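Local atomic coordinates of erythrocyte binding antigen 140 (Plasmodium falciparum, PDB entry 4GF2), a protein that probably binds a receptor on the host erythrocyte surface, likely glycophorin C, through a region of two Duffy-binding-like domains. Residues Asn260-Asn263 / Asp267-Lys270; Lys181-Asn186 / Lys230-Val235; Ser221-Met226 / Lys273-Leu278; Asn238-Lys243 / Asn251-Leu256; Trp23-Asn28 / Thr33-Asp38. The protein carries 3 engineered substitutions. One frame throughout, in Å; residues are numbered along the deposited sequence.

Interaction 1. Residues Asn260-Asn263 / Asp267-Lys270; sequences NNKN and DFFK
Lys262 and Phe268 face each other with their CA atoms 5.5 Å apart where the chain leaves helix 252-259 through a Schellman motif, Asn261 at positive phi as its C' residue, and turns into the short helix 265-269. The one hydrogen bond between the segments runs from Asn263 N to Asp267 OD2, 2.9 Å with an N-H...O angle of 142°, and uses the anti lone pair of the carboxylate. Asp267 reaches that amide because its CG stands opposite its own backbone nitrogen (chi1 -177°). The aliphatic part of Lys262 crosses the Asp267 and Phe268 side chains at about a right angle: CG lies 3.8 Å from Phe268 CD1, and CD is 3.5 Å from Asp267 O. The lysine chain is bent at chi2 (-62°), and its ammonium forms a salt bridge with Glu272. The contact itself is near the surface, yet the Phe268 ring meets that of Phe187 on helix 175-202, and Phe269 packs between that helix and helix 213-242.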
# COMPACT_ATOMS: atom_id res chain seq x y z
N ASN A 260 16.54 13.58 -20.93
CA ASN A 260 16.47 13.14 -19.54
C ASN A 260 16.95 11.70 -19.38
O ASN A 260 16.74 11.08 -18.33
CB ASN A 260 15.04 13.28 -19.01
CG ASN A 260 14.48 14.67 -19.23
OD1 ASN A 260 13.39 14.84 -19.79
ND2 ASN A 260 15.21 15.69 -18.78
N ASN A 261 17.59 11.17 -20.42
CA ASN A 261 18.13 9.82 -20.39
C ASN A 261 17.06 8.77 -20.14
O ASN A 261 17.24 7.87 -19.32
CB ASN A 261 19.22 9.71 -19.32
CG ASN A 261 20.23 10.84 -19.41
OD1 ASN A 261 20.50 11.37 -20.49
ND2 ASN A 261 20.80 11.22 -18.27
N LYS A 262 15.94 8.89 -20.85
CA LYS A 262 14.85 7.93 -20.74
C LYS A 262 14.32 7.58 -22.13
O LYS A 262 14.60 8.28 -23.10
CB LYS A 262 13.72 8.49 -19.87
CG LYS A 262 14.15 8.87 -18.46
CD LYS A 262 14.68 7.68 -17.68
CE LYS A 262 15.33 8.11 -16.38
NZ LYS A 262 16.07 6.98 -15.73
N ASN A 263 13.57 6.49 -22.22
CA ASN A 263 13.11 5.96 -23.50
C ASN A 263 11.72 6.45 -23.90
O ASN A 263 11.44 6.65 -25.09
CB ASN A 263 13.12 4.44 -23.47
CG ASN A 263 14.48 3.87 -23.09
OD1 ASN A 263 15.51 4.45 -23.42
ND2 ASN A 263 14.47 2.74 -22.39
N ASP A 267 9.25 4.44 -19.21
CA ASP A 267 10.61 4.44 -18.68
C ASP A 267 10.90 5.74 -17.93
O ASP A 267 11.79 5.80 -17.08
CB ASP A 267 11.62 4.25 -19.81
CG ASP A 267 13.05 4.17 -19.31
OD1 ASP A 267 13.26 3.63 -18.20
OD2 ASP A 267 13.95 4.66 -20.02
N PHE A 268 10.14 6.79 -18.26
CA PHE A 268 10.32 8.09 -17.64
C PHE A 268 9.86 8.04 -16.18
O PHE A 268 10.42 8.74 -15.33
CB PHE A 268 9.51 9.14 -18.41
CG PHE A 268 9.95 10.56 -18.15
CD1 PHE A 268 11.04 11.09 -18.81
CD2 PHE A 268 9.26 11.35 -17.25
CE1 PHE A 268 11.43 12.40 -18.58
CE2 PHE A 268 9.65 12.66 -17.02
CZ PHE A 268 10.74 13.18 -17.68
N PHE A 269 8.86 7.22 -15.90
CA PHE A 269 8.30 7.13 -14.56
C PHE A 269 8.56 5.79 -13.87
O PHE A 269 8.14 5.59 -12.73
CB PHE A 269 6.80 7.41 -14.59
CG PHE A 269 6.45 8.77 -15.11
CD1 PHE A 269 6.67 9.89 -14.33
CD2 PHE A 269 5.92 8.93 -16.37
CE1 PHE A 269 6.35 11.15 -14.80
CE2 PHE A 269 5.60 10.19 -16.85
CZ PHE A 269 5.82 11.30 -16.06
N LYS A 270 9.23 4.87 -14.55
CA LYS A 270 9.64 3.62 -13.92
C LYS A 270 10.52 3.95 -12.71
O LYS A 270 11.57 4.57 -12.85
CB LYS A 270 10.43 2.73 -14.88
CG LYS A 270 9.58 2.02 -15.93
CD LYS A 270 10.32 0.82 -16.50
CE LYS A 270 9.59 0.23 -17.71
NZ LYS A 270 9.76 1.06 -18.93

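Interaction 2. Residues Lys181-Asn186 / Lys230-Val235; sequences KEWNEN and KTQMEV. With GOL (glycerol), chain G.
Trp183 spans the gap between helices 175-202 and 213-242 and meets Gln232 and Met233 with different parts of its indole. Its CG is anti to the backbone N (chi1 -179°), which carries the ring straight out toward the second helix. Trp183 NE1 donates to OE1 of the extended Gln232 chain at 2.8 Å with an almost linear N-H...O angle of 176°. The oxygen lies in the indole plane, at the ring edge, whereas the amide is turned 72° against the ring and receives the proton tilted from its carbonyl plane. The Met233 side chain runs at about a right angle to that of Trp183: CB is 3.7 Å from Trp183 CH2, and CG is equally close to Trp183 CZ3. Its SD makes an oblique Met-aromatic contact, 4.8 Å from the centroid of the six-membered ring, before the chain bends at chi3. A glycerol, probably from the crystallisation liquor, donates from O1 to Asn186 O at 2.9 Å and weakly from O3 to Gln232 OE1. The buried indole N-H is thus satisfied by one straight bond that should fix the rotation of the ring, while Met233, with Trp23 (edge-to-face) and Phe187, packs on the apolar remainder.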
# COMPACT_ATOMS: atom_id res chain seq x y z
N LYS A 181 7.73 22.00 -22.17
CA LYS A 181 9.05 22.37 -21.69
C LYS A 181 8.99 22.86 -20.24
O LYS A 181 9.80 22.46 -19.41
CB LYS A 181 9.66 23.46 -22.57
CG LYS A 181 10.29 22.97 -23.86
CD LYS A 181 10.25 24.06 -24.92
CE LYS A 181 11.44 24.01 -25.84
NZ LYS A 181 11.39 25.13 -26.82
N GLU A 182 8.04 23.74 -19.97
CA GLU A 182 7.88 24.30 -18.63
C GLU A 182 7.55 23.18 -17.65
O GLU A 182 8.17 23.07 -16.59
CB GLU A 182 6.77 25.37 -18.61
CG GLU A 182 6.56 26.00 -17.23
CD GLU A 182 5.41 27.00 -17.19
OE1 GLU A 182 4.67 27.10 -18.19
OE2 GLU A 182 5.24 27.67 -16.15
N TRP A 183 6.58 22.35 -18.02
CA TRP A 183 6.16 21.24 -17.17
C TRP A 183 7.33 20.31 -16.87
O TRP A 183 7.51 19.88 -15.73
CB TRP A 183 5.03 20.45 -17.84
CG TRP A 183 4.55 19.33 -16.99
CD1 TRP A 183 3.49 19.35 -16.14
CD2 TRP A 183 5.13 18.03 -16.89
NE1 TRP A 183 3.36 18.13 -15.52
CE2 TRP A 183 4.36 17.30 -15.96
CE3 TRP A 183 6.22 17.40 -17.49
CZ2 TRP A 183 4.64 15.98 -15.63
CZ3 TRP A 183 6.50 16.09 -17.16
CH2 TRP A 183 5.72 15.40 -16.23
N ASN A 184 8.12 20.00 -17.89
CA ASN A 184 9.29 19.15 -17.73
C ASN A 184 10.24 19.72 -16.68
O ASN A 184 10.73 18.98 -15.82
CB ASN A 184 10.02 18.99 -19.05
CG ASN A 184 11.20 18.02 -18.96
OD1 ASN A 184 11.17 17.07 -18.18
ND2 ASN A 184 12.23 18.28 -19.74
N GLU A 185 10.48 21.02 -16.74
CA GLU A 185 11.35 21.68 -15.77
C GLU A 185 10.73 21.67 -14.37
O GLU A 185 11.41 21.37 -13.39
CB GLU A 185 11.66 23.11 -16.20
CG GLU A 185 12.58 23.20 -17.42
CD GLU A 185 12.72 24.61 -17.95
OE1 GLU A 185 11.74 25.39 -17.86
OE2 GLU A 185 13.81 24.95 -18.46
N ASN A 186 9.44 22.00 -14.27
CA ASN A 186 8.76 21.97 -12.99
C ASN A 186 8.88 20.58 -12.38
O ASN A 186 9.06 20.43 -11.17
CB ASN A 186 7.27 22.33 -13.14
CG ASN A 186 7.04 23.75 -13.64
OD1 ASN A 186 6.00 24.04 -14.23
ND2 ASN A 186 8.00 24.64 -13.41
N LYS A 230 2.67 11.43 -14.04
CA LYS A 230 2.56 10.56 -15.21
C LYS A 230 1.27 10.79 -15.99
O LYS A 230 1.27 10.79 -17.22
CB LYS A 230 2.67 9.08 -14.82
CG LYS A 230 2.43 8.15 -15.99
CD LYS A 230 2.78 6.71 -15.67
CE LYS A 230 2.56 5.80 -16.87
NZ LYS A 230 3.03 4.41 -16.63
N THR A 231 0.16 10.98 -15.28
CA THR A 231 -1.11 11.23 -15.95
C THR A 231 -1.04 12.59 -16.65
O THR A 231 -1.53 12.75 -17.76
CB THR A 231 -2.32 11.19 -14.97
OG1 THR A 231 -2.26 12.30 -14.07
CG2 THR A 231 -2.33 9.89 -14.17
N GLN A 232 -0.41 13.56 -15.99
CA GLN A 232 -0.27 14.90 -16.55
C GLN A 232 0.50 14.86 -17.87
O GLN A 232 0.05 15.43 -18.87
CB GLN A 232 0.44 15.83 -15.56
CG GLN A 232 -0.46 16.34 -14.44
CD GLN A 232 0.27 17.27 -13.48
OE1 GLN A 232 1.48 17.47 -13.59
NE2 GLN A 232 -0.47 17.84 -12.54
N MET A 233 1.65 14.20 -17.87
CA MET A 233 2.47 14.16 -19.06
C MET A 233 1.76 13.42 -20.19
O MET A 233 1.88 13.79 -21.35
CB MET A 233 3.83 13.51 -18.78
CG MET A 233 4.92 13.95 -19.76
SD MET A 233 6.50 13.11 -19.52
CE MET A 233 6.11 11.48 -20.11
N GLU A 234 1.00 12.39 -19.85
CA GLU A 234 0.22 11.67 -20.85
C GLU A 234 -0.67 12.65 -21.60
O GLU A 234 -0.65 12.72 -22.82
CB GLU A 234 -0.62 10.56 -20.21
CG GLU A 234 0.19 9.35 -19.78
CD GLU A 234 -0.64 8.34 -19.00
OE1 GLU A 234 -1.88 8.48 -18.98
OE2 GLU A 234 -0.05 7.41 -18.42
N VAL A 235 -1.46 13.42 -20.85
CA VAL A 235 -2.33 14.43 -21.45
C VAL A 235 -1.54 15.34 -22.38
O VAL A 235 -1.84 15.45 -23.57
CB VAL A 235 -3.00 15.29 -20.37
CG1 VAL A 235 -3.60 16.56 -20.99
CG2 VAL A 235 -4.06 14.48 -19.64
C1 GOL G . 5.50 21.32 -9.46
O1 GOL G . 6.90 21.53 -9.51
C2 GOL G . 5.14 19.99 -10.11
O2 GOL G . 5.92 19.80 -11.27
C3 GOL G . 3.66 19.96 -10.46
O3 GOL G . 3.33 18.73 -11.07

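Interaction 3. Residues Ser221-Met226 / Lys273-Leu278; sequences SYTSFM and KEYDDL
The short helix 273-279 is joined to the long helix 213-242 by a pair of tyrosines, Tyr222 and Tyr275; the CA atoms of these two residues, the nearest pair between the segments, are 9.5 Å apart. Each side chain leaves its helix with CG anti to the backbone N (chi1 -178° for Tyr222 and 175° for Tyr275), and the two run antiparallel alongside each other. The ring planes are 26° from parallel, but with centroids 5.7 Å apart they hardly overlap. What touches is a corner of each ring, Tyr222 CD2 lying 3.7 Å from Tyr275 CE2. The two helices belong to a mainly helical, disulfide-braced Duffy-binding-like fold: Cys219-Cys279 links them directly, and Cys211-Cys281 links the chain just before the first to the chain just after the second. Cys219 also serves the contact through its backbone: its carbonyl oxygen is hydrogen-bonded by both Thr223 OG1 and Tyr275 OH. These two hydroxyl oxygens are 2.7 Å apart, and the threonine side chain crosses the tyrosine at about a right angle. The other phenol leads elsewhere, Tyr222 OH being hydrogen-bonded to Lys191 NZ on helix 175-202, where Phe195 meets the Tyr222 ring edge-to-face.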
# COMPACT_ATOMS: atom_id res chain seq x y z
N SER A 221 5.02 10.33 -0.42
CA SER A 221 4.82 11.60 -1.11
C SER A 221 5.41 11.52 -2.51
O SER A 221 4.79 11.97 -3.48
CB SER A 221 5.48 12.75 -0.33
OG SER A 221 4.84 12.94 0.92
N TYR A 222 6.60 10.95 -2.61
CA TYR A 222 7.28 10.82 -3.90
C TYR A 222 6.48 9.96 -4.86
O TYR A 222 6.35 10.29 -6.04
CB TYR A 222 8.68 10.23 -3.70
CG TYR A 222 9.48 10.11 -4.97
CD1 TYR A 222 10.25 11.16 -5.43
CD2 TYR A 222 9.46 8.94 -5.71
CE1 TYR A 222 10.99 11.06 -6.59
CE2 TYR A 222 10.19 8.82 -6.88
CZ TYR A 222 10.96 9.88 -7.31
OH TYR A 222 11.68 9.77 -8.47
N THR A 223 5.93 8.86 -4.36
CA THR A 223 5.13 7.97 -5.19
C THR A 223 3.93 8.68 -5.79
O THR A 223 3.73 8.65 -7.00
CB THR A 223 4.64 6.76 -4.38
OG1 THR A 223 5.75 5.91 -4.07
CG2 THR A 223 3.61 5.96 -5.17
N SER A 224 3.13 9.32 -4.95
CA SER A 224 1.91 9.97 -5.43
C SER A 224 2.25 11.06 -6.44
O SER A 224 1.53 11.25 -7.42
CB SER A 224 1.09 10.54 -4.27
OG SER A 224 1.83 11.49 -3.53
N PHE A 225 3.36 11.75 -6.22
CA PHE A 225 3.78 12.82 -7.11
C PHE A 225 4.12 12.28 -8.50
O PHE A 225 3.87 12.94 -9.51
CB PHE A 225 5.00 13.55 -6.54
CG PHE A 225 5.77 14.32 -7.56
CD1 PHE A 225 5.34 15.56 -7.98
CD2 PHE A 225 6.93 13.80 -8.11
CE1 PHE A 225 6.04 16.27 -8.92
CE2 PHE A 225 7.64 14.50 -9.06
CZ PHE A 225 7.20 15.75 -9.46
N MET A 226 4.69 11.08 -8.55
CA MET A 226 4.99 10.44 -9.82
C MET A 226 3.71 9.99 -10.51
O MET A 226 3.56 10.14 -11.72
CB MET A 226 5.93 9.25 -9.61
CG MET A 226 7.30 9.63 -9.05
SD MET A 226 8.30 10.60 -10.18
CE MET A 226 8.83 9.35 -11.35
N LYS A 273 16.02 1.47 -9.30
CA LYS A 273 16.46 0.55 -8.27
C LYS A 273 16.59 1.31 -6.95
O LYS A 273 16.25 0.78 -5.89
CB LYS A 273 17.81 -0.07 -8.65
CG LYS A 273 17.92 -1.56 -8.39
CD LYS A 273 18.26 -1.86 -6.94
CE LYS A 273 18.35 -3.35 -6.68
NZ LYS A 273 19.41 -4.01 -7.50
N GLU A 274 17.06 2.55 -7.03
CA GLU A 274 17.38 3.32 -5.84
C GLU A 274 16.15 3.56 -4.97
O GLU A 274 16.24 3.53 -3.74
CB GLU A 274 18.03 4.65 -6.21
CG GLU A 274 18.65 5.37 -5.03
CD GLU A 274 19.39 6.63 -5.43
OE1 GLU A 274 19.30 7.02 -6.61
OE2 GLU A 274 20.08 7.22 -4.57
N TYR A 275 15.01 3.81 -5.59
CA TYR A 275 13.79 4.03 -4.83
C TYR A 275 13.44 2.79 -4.00
O TYR A 275 13.20 2.89 -2.80
CB TYR A 275 12.62 4.39 -5.74
CG TYR A 275 11.33 4.50 -4.97
CD1 TYR A 275 10.55 3.38 -4.72
CD2 TYR A 275 10.91 5.72 -4.46
CE1 TYR A 275 9.38 3.47 -4.00
CE2 TYR A 275 9.74 5.82 -3.74
CZ TYR A 275 8.98 4.69 -3.51
OH TYR A 275 7.82 4.79 -2.78
N ASP A 276 13.40 1.64 -4.66
CA ASP A 276 13.13 0.37 -3.99
C ASP A 276 14.14 0.12 -2.87
O ASP A 276 13.79 -0.39 -1.81
CB ASP A 276 13.18 -0.78 -4.99
CG ASP A 276 11.94 -0.86 -5.86
OD1 ASP A 276 11.11 0.08 -5.81
OD2 ASP A 276 11.79 -1.86 -6.59
N ASP A 277 15.39 0.49 -3.11
CA ASP A 277 16.46 0.29 -2.13
C ASP A 277 16.26 1.14 -0.87
O ASP A 277 16.71 0.76 0.21
CB ASP A 277 17.82 0.62 -2.74
CG ASP A 277 18.21 -0.33 -3.86
OD1 ASP A 277 17.69 -1.47 -3.90
OD2 ASP A 277 19.04 0.07 -4.71
N LEU A 278 15.62 2.29 -1.02
CA LEU A 278 15.50 3.23 0.09
C LEU A 278 14.11 3.25 0.72
O LEU A 278 13.94 3.71 1.85
CB LEU A 278 15.84 4.64 -0.38
CG LEU A 278 17.30 4.91 -0.75
CD1 LEU A 278 17.47 6.38 -1.12
CD2 LEU A 278 18.24 4.54 0.39

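Interaction 4. Residues Asn238-Lys243 / Asn251-Leu256; sequences NLYKKK and NFLNDL
Phe252 and Leu253, consecutive residues, both approach the Tyr240 ring from the same side of its plane, Phe252 toward its hydroxyl end and Leu253 along the CD2 edge. Phe252 CD2 is 3.4 Å above the tyrosine plane, offset toward the rim. The two ring planes are 30° apart and their centroids 5.0 Å, a slid pair with little overlap, in which Tyr240 CE1 and Phe252 CD2 come to 3.5 Å. CG of Tyr240 is anti to its backbone N (chi1 -177°), which carries the phenol across to press on Phe252 CB, 3.4 Å from Tyr240 CZ. Leu253 runs past Tyr240 in the opposite direction and touches CD2 of the ring with its CD1 at 3.5 Å, an oblique approach. This is a helical hairpin: the end of helix 213-242 and the start of helix 252-259 are roughly antiparallel (146° between the axes of 238-242 and 252-256, which approach to 11.5 Å), with Tyr240, Phe252 and Leu253 packed between them. The connecting loop is held to both arms, since Lys249 O accepts from the Tyr240 hydroxyl and Asp248 OD1 and OD2 accept from the amides of Leu253 and Asn254. At the rim the extended Lys241 chain brings CE to 4.1 Å from Leu253 CD1, while Leu253 also packs on Ile180 of helix 175-202.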
# COMPACT_ATOMS: atom_id res chain seq x y z
N ASN A 238 -0.12 13.65 -25.48
CA ASN A 238 -1.14 13.30 -26.46
C ASN A 238 -1.62 14.54 -27.19
O ASN A 238 -1.86 14.51 -28.39
CB ASN A 238 -2.32 12.60 -25.78
CG ASN A 238 -1.93 11.29 -25.13
OD1 ASN A 238 -0.90 10.70 -25.46
ND2 ASN A 238 -2.75 10.82 -24.20
N LEU A 239 -1.74 15.65 -26.45
CA LEU A 239 -2.15 16.91 -27.05
C LEU A 239 -1.13 17.39 -28.08
O LEU A 239 -1.48 18.05 -29.05
CB LEU A 239 -2.34 17.97 -25.96
CG LEU A 239 -3.58 17.77 -25.08
CD1 LEU A 239 -3.57 18.75 -23.93
CD2 LEU A 239 -4.85 17.93 -25.90
N TYR A 240 0.14 17.05 -27.86
CA TYR A 240 1.18 17.39 -28.82
C TYR A 240 0.91 16.67 -30.14
O TYR A 240 0.76 17.31 -31.18
CB TYR A 240 2.56 17.03 -28.29
CG TYR A 240 3.67 17.43 -29.23
CD1 TYR A 240 4.07 18.76 -29.33
CD2 TYR A 240 4.32 16.49 -30.01
CE1 TYR A 240 5.09 19.13 -30.18
CE2 TYR A 240 5.34 16.86 -30.87
CZ TYR A 240 5.72 18.18 -30.95
OH TYR A 240 6.73 18.55 -31.80
N LYS A 241 0.86 15.35 -30.08
CA LYS A 241 0.60 14.54 -31.27
C LYS A 241 -0.66 15.02 -31.97
O LYS A 241 -0.67 15.20 -33.19
CB LYS A 241 0.46 13.06 -30.88
CG LYS A 241 1.76 12.41 -30.43
CD LYS A 241 1.51 11.07 -29.77
CE LYS A 241 2.81 10.39 -29.36
NZ LYS A 241 2.58 9.22 -28.47
N LYS A 242 -1.72 15.23 -31.20
CA LYS A 242 -3.01 15.63 -31.75
C LYS A 242 -2.92 16.95 -32.51
O LYS A 242 -3.62 17.16 -33.49
CB LYS A 242 -4.05 15.74 -30.64
CG LYS A 242 -5.38 16.32 -31.10
CD LYS A 242 -6.44 16.21 -30.04
CE LYS A 242 -7.77 16.76 -30.54
NZ LYS A 242 -8.87 16.58 -29.56
N LYS A 243 -2.06 17.85 -32.04
CA LYS A 243 -1.90 19.15 -32.67
C LYS A 243 -0.92 19.09 -33.84
O LYS A 243 -0.64 20.11 -34.47
CB LYS A 243 -1.45 20.19 -31.65
CG LYS A 243 -2.54 20.61 -30.67
CD LYS A 243 -1.98 21.50 -29.57
CE LYS A 243 -3.09 22.11 -28.73
NZ LYS A 243 -3.82 23.19 -29.44
N ASN A 251 10.62 15.02 -33.60
CA ASN A 251 11.13 14.27 -32.45
C ASN A 251 11.10 15.07 -31.16
O ASN A 251 11.82 14.76 -30.21
CB ASN A 251 12.56 13.81 -32.72
CG ASN A 251 12.69 13.03 -34.01
OD1 ASN A 251 12.40 11.83 -34.05
ND2 ASN A 251 13.12 13.70 -35.07
N PHE A 252 10.26 16.11 -31.12
CA PHE A 252 10.16 16.94 -29.93
C PHE A 252 10.02 16.08 -28.68
O PHE A 252 10.84 16.18 -27.77
CB PHE A 252 8.97 17.89 -30.05
CG PHE A 252 8.82 18.83 -28.89
CD1 PHE A 252 9.75 19.83 -28.67
CD2 PHE A 252 7.75 18.71 -28.02
CE1 PHE A 252 9.61 20.70 -27.60
CE2 PHE A 252 7.61 19.57 -26.95
CZ PHE A 252 8.54 20.57 -26.74
N LEU A 253 9.00 15.23 -28.65
CA LEU A 253 8.76 14.39 -27.48
C LEU A 253 9.91 13.42 -27.28
O LEU A 253 10.39 13.24 -26.16
CB LEU A 253 7.44 13.63 -27.63
CG LEU A 253 6.19 14.50 -27.77
CD1 LEU A 253 4.97 13.65 -28.04
CD2 LEU A 253 5.99 15.35 -26.52
N ASN A 254 10.35 12.79 -28.37
CA ASN A 254 11.45 11.84 -28.32
C ASN A 254 12.72 12.47 -27.76
O ASN A 254 13.24 12.03 -26.73
CB ASN A 254 11.72 11.27 -29.71
CG ASN A 254 12.93 10.36 -29.74
OD1 ASN A 254 13.98 10.72 -30.26
ND2 ASN A 254 12.79 9.17 -29.16
N ASP A 255 13.21 13.51 -28.43
CA ASP A 255 14.37 14.26 -27.97
C ASP A 255 14.25 14.56 -26.48
O ASP A 255 15.18 14.33 -25.71
CB ASP A 255 14.51 15.57 -28.75
CG ASP A 255 14.82 15.34 -30.22
OD1 ASP A 255 15.50 14.34 -30.54
OD2 ASP A 255 14.39 16.17 -31.05
N LEU A 256 13.10 15.09 -26.08
CA LEU A 256 12.86 15.45 -24.69
C LEU A 256 13.09 14.27 -23.75
O LEU A 256 13.62 14.42 -22.65
CB LEU A 256 11.45 16.00 -24.51
CG LEU A 256 10.96 16.15 -23.07
CD1 LEU A 256 10.29 17.49 -22.87
CD2 LEU A 256 10.01 15.02 -22.71

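Interaction 5. Residues Trp23-Asn28 / Thr33-Asp38; sequences WICREN and TVCVPD
Pro37 packs over one face of the Trp23 indole in a CH-pi contact, its CB 3.6 Å from the centroid of the six-membered ring and 8° off the normal. With CG anti to the carbonyl carbon (chi1 -73°), the indole folds back across the neighbouring strand, and Cys35 O meets its edge, 3.4 Å from Trp23 CZ3. On the face of the sheet that carries Trp23 and Pro37, the Cys25 and Cys35 sulfurs are joined at 2.0 Å, SG to SG, across a non-hydrogen-bonded pair. Ile24, Arg26, Val34 and Val36 occupy the other face. Between the strands Ile24 and Val36 exchange two backbone hydrogen bonds, as do Arg26 and Val34; the shortest is Val34 N to Arg26 O at 2.8 Å. Farther out, Trp23 NE1 is hydrogen-bonded to Asn186 OD1 of helix 175-202, Asp38 forms a salt bridge with Arg18, and Asn28 OD1 accepts from the amides of Glu30 and Ile32. Two antiparallel strands tied by a cross-strand disulfide make a beta-hairpin, in a domain otherwise built mainly of helices.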
# COMPACT_ATOMS: atom_id res chain seq x y z
N TRP A 23 -0.11 21.99 -11.69
CA TRP A 23 -0.78 21.87 -12.97
C TRP A 23 -2.16 21.27 -12.78
O TRP A 23 -2.31 20.20 -12.18
CB TRP A 23 0.06 21.02 -13.93
CG TRP A 23 1.27 21.73 -14.44
CD1 TRP A 23 2.41 22.00 -13.75
CD2 TRP A 23 1.47 22.25 -15.76
NE1 TRP A 23 3.31 22.67 -14.55
CE2 TRP A 23 2.76 22.83 -15.79
CE3 TRP A 23 0.69 22.28 -16.92
CZ2 TRP A 23 3.28 23.44 -16.94
CZ3 TRP A 23 1.20 22.89 -18.05
CH2 TRP A 23 2.49 23.46 -18.05
N ILE A 24 -3.17 21.96 -13.29
CA ILE A 24 -4.55 21.55 -13.07
C ILE A 24 -5.15 21.00 -14.36
O ILE A 24 -5.20 21.69 -15.38
CB ILE A 24 -5.40 22.71 -12.54
CG1 ILE A 24 -4.81 23.24 -11.24
CG2 ILE A 24 -6.83 22.26 -12.31
CD1 ILE A 24 -4.64 24.74 -11.21
N CYS A 25 -5.61 19.76 -14.30
CA CYS A 25 -6.19 19.11 -15.46
C CYS A 25 -7.71 19.11 -15.37
O CYS A 25 -8.29 18.76 -14.35
CB CYS A 25 -5.67 17.68 -15.57
SG CYS A 25 -3.87 17.60 -15.77
N ARG A 26 -8.35 19.53 -16.46
CA ARG A 26 -9.80 19.53 -16.58
C ARG A 26 -10.17 19.17 -18.01
O ARG A 26 -9.32 19.22 -18.90
CB ARG A 26 -10.37 20.92 -16.26
CG ARG A 26 -9.92 21.49 -14.92
CD ARG A 26 -10.53 22.87 -14.70
NE ARG A 26 -10.05 23.85 -15.67
CZ ARG A 26 -9.02 24.69 -15.48
NH1 ARG A 26 -8.34 24.68 -14.34
NH2 ARG A 26 -8.68 25.53 -16.44
N GLU A 27 -11.42 18.80 -18.23
CA GLU A 27 -11.90 18.58 -19.59
C GLU A 27 -12.64 19.82 -20.07
O GLU A 27 -13.46 20.38 -19.34
CB GLU A 27 -12.80 17.34 -19.68
CG GLU A 27 -14.15 17.48 -19.01
CD GLU A 27 -15.07 16.30 -19.29
OE1 GLU A 27 -14.58 15.26 -19.78
OE2 GLU A 27 -16.29 16.42 -19.04
N ASN A 28 -12.33 20.27 -21.28
CA ASN A 28 -12.98 21.43 -21.86
C ASN A 28 -14.31 21.07 -22.53
O ASN A 28 -14.77 19.93 -22.42
CB ASN A 28 -12.05 22.13 -22.86
CG ASN A 28 -11.72 21.26 -24.07
OD1 ASN A 28 -12.52 20.41 -24.47
ND2 ASN A 28 -10.55 21.49 -24.65
N THR A 33 -9.46 16.60 -22.40
CA THR A 33 -8.69 16.92 -21.20
C THR A 33 -7.47 17.77 -21.55
O THR A 33 -6.76 17.49 -22.53
CB THR A 33 -8.22 15.65 -20.47
OG1 THR A 33 -9.35 14.96 -19.92
CG2 THR A 33 -7.26 16.00 -19.34
N VAL A 34 -7.23 18.81 -20.76
CA VAL A 34 -6.02 19.62 -20.88
C VAL A 34 -5.45 19.91 -19.49
O VAL A 34 -6.18 19.92 -18.50
CB VAL A 34 -6.29 20.97 -21.58
CG1 VAL A 34 -6.63 20.75 -23.05
CG2 VAL A 34 -7.41 21.74 -20.88
N CYS A 35 -4.14 20.14 -19.44
CA CYS A 35 -3.46 20.48 -18.19
C CYS A 35 -2.87 21.87 -18.29
O CYS A 35 -1.96 22.12 -19.07
CB CYS A 35 -2.34 19.47 -17.90
SG CYS A 35 -2.92 17.80 -17.56
N VAL A 36 -3.40 22.78 -17.47
CA VAL A 36 -2.98 24.17 -17.49
C VAL A 36 -2.13 24.50 -16.26
O VAL A 36 -2.44 24.06 -15.15
CB VAL A 36 -4.20 25.10 -17.51
CG1 VAL A 36 -3.77 26.55 -17.60
CG2 VAL A 36 -5.11 24.73 -18.67
N PRO A 37 -1.05 25.27 -16.45
CA PRO A 37 -0.24 25.67 -15.30
C PRO A 37 -0.92 26.79 -14.51
O PRO A 37 -1.56 27.66 -15.09
CB PRO A 37 1.05 26.18 -15.94
CG PRO A 37 0.63 26.66 -17.29
CD PRO A 37 -0.51 25.78 -17.72
N ASP A 38 -0.78 26.75 -13.19
CA ASP A 38 -1.40 27.77 -12.35
C ASP A 38 -0.88 29.16 -12.74
O ASP A 38 -1.58 30.16 -12.60
CB ASP A 38 -1.11 27.48 -10.87
CG ASP A 38 -2.15 28.08 -9.95
OD1 ASP A 38 -3.29 28.27 -10.40
OD2 ASP A 38 -1.82 28.35 -8.77

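Overall arrangement
All five contacts lie in the N-terminal half of the chain, and three of them share helix 213-242: interactions 3, 2 and 4 follow one another along it, the last at its C-terminal end. Interaction 2 is the buried one; there an indole N-H is satisfied by a single amide, whereas interactions 3 and 4 are partly buried and rely on slid aromatic pairs. Interaction 1, a surface turn held by a carboxylate, sends Phe269 inward to Lys230 and Met233 of interaction 2 and to Met226 of interaction 3. Interaction 5, partly buried, rich in backbone hydrogen bonds and covalently closed, sets Trp23 against interaction 2 and receives Leu239 of interaction 4 on Thr33 and Val34.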